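Local coordinates for protein glutathione S-transferase (Sulfitobacter, PDB 4GF0) that binds glutathione and, as a glutathione S-transferase homologue, probably catalyses its conjugation to electrophilic substrates, at residues A[21-26]-A[196-201]. Residues are numbered along the deposited sequence; the frame is centred on the assembly and turned at random.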
loop_
_atom_site.group_PDB
_atom_site.type_symbol
_atom_site.label_atom_id
_atom_site.label_comp_id
_atom_site.label_asym_id
_atom_site.label_seq_id
_atom_site.Cartn_x
_atom_site.Cartn_y
_atom_site.Cartn_z
ATOM N N ILE A 21 -17.698 -1.036 1.415
ATOM C CA ILE A 21 -18.731 -1.994 1.051
ATOM C C ILE A 21 -20.106 -1.403 1.343
ATOM O O ILE A 21 -21.045 -1.580 0.566
ATOM C CB ILE A 21 -18.563 -3.339 1.781
ATOM C CG1 ILE A 21 -17.235 -3.975 1.363
ATOM C CG2 ILE A 21 -19.692 -4.283 1.372
ATOM C CD1 ILE A 21 -16.841 -5.214 2.168
ATOM N N GLU A 22 -20.221 -0.685 2.459
ATOM C CA GLU A 22 -21.471 -0.000 2.774
ATOM C C GLU A 22 -21.809 1.066 1.731
ATOM O O GLU A 22 -22.970 1.207 1.329
ATOM C CB GLU A 22 -21.411 0.643 4.166
ATOM C CG GLU A 22 -21.159 -0.332 5.309
ATOM C CD GLU A 22 -22.394 -1.103 5.731
ATOM O OE1 GLU A 22 -23.487 -0.870 5.162
ATOM O OE2 GLU A 22 -22.275 -1.946 6.651
ATOM N N GLU A 23 -20.803 1.822 1.297
ATOM C CA GLU A 23 -21.018 2.854 0.285
ATOM C C GLU A 23 -21.494 2.211 -1.011
ATOM O O GLU A 23 -22.292 2.793 -1.740
ATOM C CB GLU A 23 -19.732 3.646 0.013
ATOM C CG GLU A 23 -19.307 4.593 1.112
ATOM C CD GLU A 23 -20.147 5.866 1.141
ATOM O OE1 GLU A 23 -20.686 6.260 0.077
ATOM O OE2 GLU A 23 -20.266 6.481 2.228
ATOM N N ALA A 24 -21.005 1.004 -1.279
ATOM C CA ALA A 24 -21.343 0.264 -2.497
ATOM C C ALA A 24 -22.730 -0.373 -2.434
ATOM O O ALA A 24 -23.216 -0.927 -3.436
ATOM C CB ALA A 24 -20.296 -0.803 -2.763
ATOM N N ALA A 25 -23.352 -0.297 -1.260
ATOM C CA ALA A 25 -24.657 -0.898 -0.998
ATOM C C ALA A 25 -24.659 -2.401 -1.252
ATOM O O ALA A 25 -25.644 -2.955 -1.734
ATOM C CB ALA A 25 -25.746 -0.212 -1.837
ATOM N N LEU A 26 -23.563 -3.068 -0.909
ATOM C CA LEU A 26 -23.481 -4.509 -1.086
ATOM C C LEU A 26 -23.727 -5.216 0.239
ATOM O O LEU A 26 -23.345 -4.714 1.297
ATOM C CB LEU A 26 -22.109 -4.900 -1.626
ATOM C CG LEU A 26 -21.819 -4.423 -3.047
ATOM C CD1 LEU A 26 -20.377 -4.716 -3.418
ATOM C CD2 LEU A 26 -22.773 -5.120 -3.998
ATOM N N ARG A 196 -21.904 10.366 7.335
ATOM C CA ARG A 196 -22.276 9.521 6.198
ATOM C C ARG A 196 -22.956 8.233 6.644
ATOM O O ARG A 196 -22.656 7.687 7.714
ATOM C CB ARG A 196 -21.052 9.180 5.328
ATOM C CG ARG A 196 -20.502 10.364 4.525
ATOM C CD ARG A 196 -19.370 9.930 3.587
ATOM N NE ARG A 196 -19.852 9.246 2.380
ATOM C CZ ARG A 196 -20.163 9.854 1.236
ATOM N NH1 ARG A 196 -20.063 11.174 1.126
ATOM N NH2 ARG A 196 -20.586 9.140 0.192
ATOM N N ALA A 197 -23.874 7.747 5.817
ATOM C CA ALA A 197 -24.597 6.520 6.138
ATOM C C ALA A 197 -23.673 5.314 6.328
ATOM O O ALA A 197 -23.910 4.472 7.201
ATOM C CB ALA A 197 -25.644 6.234 5.064
ATOM N N SER A 198 -22.623 5.231 5.519
ATOM C CA SER A 198 -21.710 4.092 5.571
ATOM C C SER A 198 -21.016 4.010 6.919
ATOM O O SER A 198 -20.845 2.929 7.477
ATOM C CB SER A 198 -20.671 4.217 4.472
ATOM O OG SER A 198 -19.995 5.461 4.602
ATOM N N VAL A 199 -20.618 5.161 7.443
ATOM C CA VAL A 199 -19.891 5.206 8.705
ATOM C C VAL A 199 -20.828 4.926 9.876
ATOM O O VAL A 199 -20.463 4.225 10.821
ATOM C CB VAL A 199 -19.190 6.563 8.878
ATOM C CG1 VAL A 199 -18.601 6.697 10.278
ATOM C CG2 VAL A 199 -18.093 6.706 7.817
ATOM N N ALA A 200 -22.043 5.464 9.818
ATOM C CA ALA A 200 -23.043 5.123 10.825
ATOM C C ALA A 200 -23.314 3.617 10.839
ATOM O O ALA A 200 -23.513 3.023 11.903
ATOM C CB ALA A 200 -24.327 5.885 10.589
ATOM N N ALA A 201 -23.321 3.008 9.655
ATOM C CA ALA A 201 -23.575 1.574 9.531
ATOM C C ALA A 201 -22.494 0.727 10.196
ATOM O O ALA A 201 -22.808 -0.255 10.881
ATOM C CB ALA A 201 -23.726 1.181 8.075
HETATM O O HOH W 1 -22.868 6.879 2.959
#
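Glu22 lies over Ser198 at the closest approach of the two backbones, its CB 3.7 Å from Ser198 CB. Farther out the chain folds at chi2 (-79°) and brings the carboxylate alongside the methyl of Ala201, where Glu22 CD comes within 3.5 Å of Ala201 CB. That touch is van der Waals only; the charge of Glu22 is answered through OE2, in a salt bridge with Lys205, just past the end of helix 197-204, and a hydrogen bond with Tyr28 at the start of the neighbouring strand. Glu23, one residue on, carries the polar half of the contact. Arg196 grips its carboxylate side-on, NE giving a nearly straight bond of 2.8 Å to Glu23 OE2 and NH2 one of 2.9 Å to Glu23 OE1. Both acceptors lie in the guanidinium plane, but the carboxylate is turned 39° from it, so that NE meets OE2 from above the carboxylate plane. In this glutathione S-transferase fold, helix 14-23 belongs to the thioredoxin-like N-terminal domain and helix 197-204 to the helical C-terminal half, so the salt bridge joins the two near the surface. Glu23 OE2 also accepts from Ser198 OG at 2.6 Å, on its anti side; with OG set between the backbone N and the carbonyl carbon (chi1 56°), the hydroxyl points at the carboxylate. A water donates to Glu23 OE2 and accepts from Ser198 N at 3.1 Å, linking the carboxylate to the backbone of the first turn of helix 197-204, whose N-cap position is held by Arg196. The positive guanidinium and this helix start would both be expected to favour the ionised carboxylate. Phe159 makes a cation-pi contact with Arg196 and also touches Glu23, while Tyr153 hydrogen-bonds Arg196 NH1. Beyond Glu23 the chain turns away through a Schellman motif at Ala25.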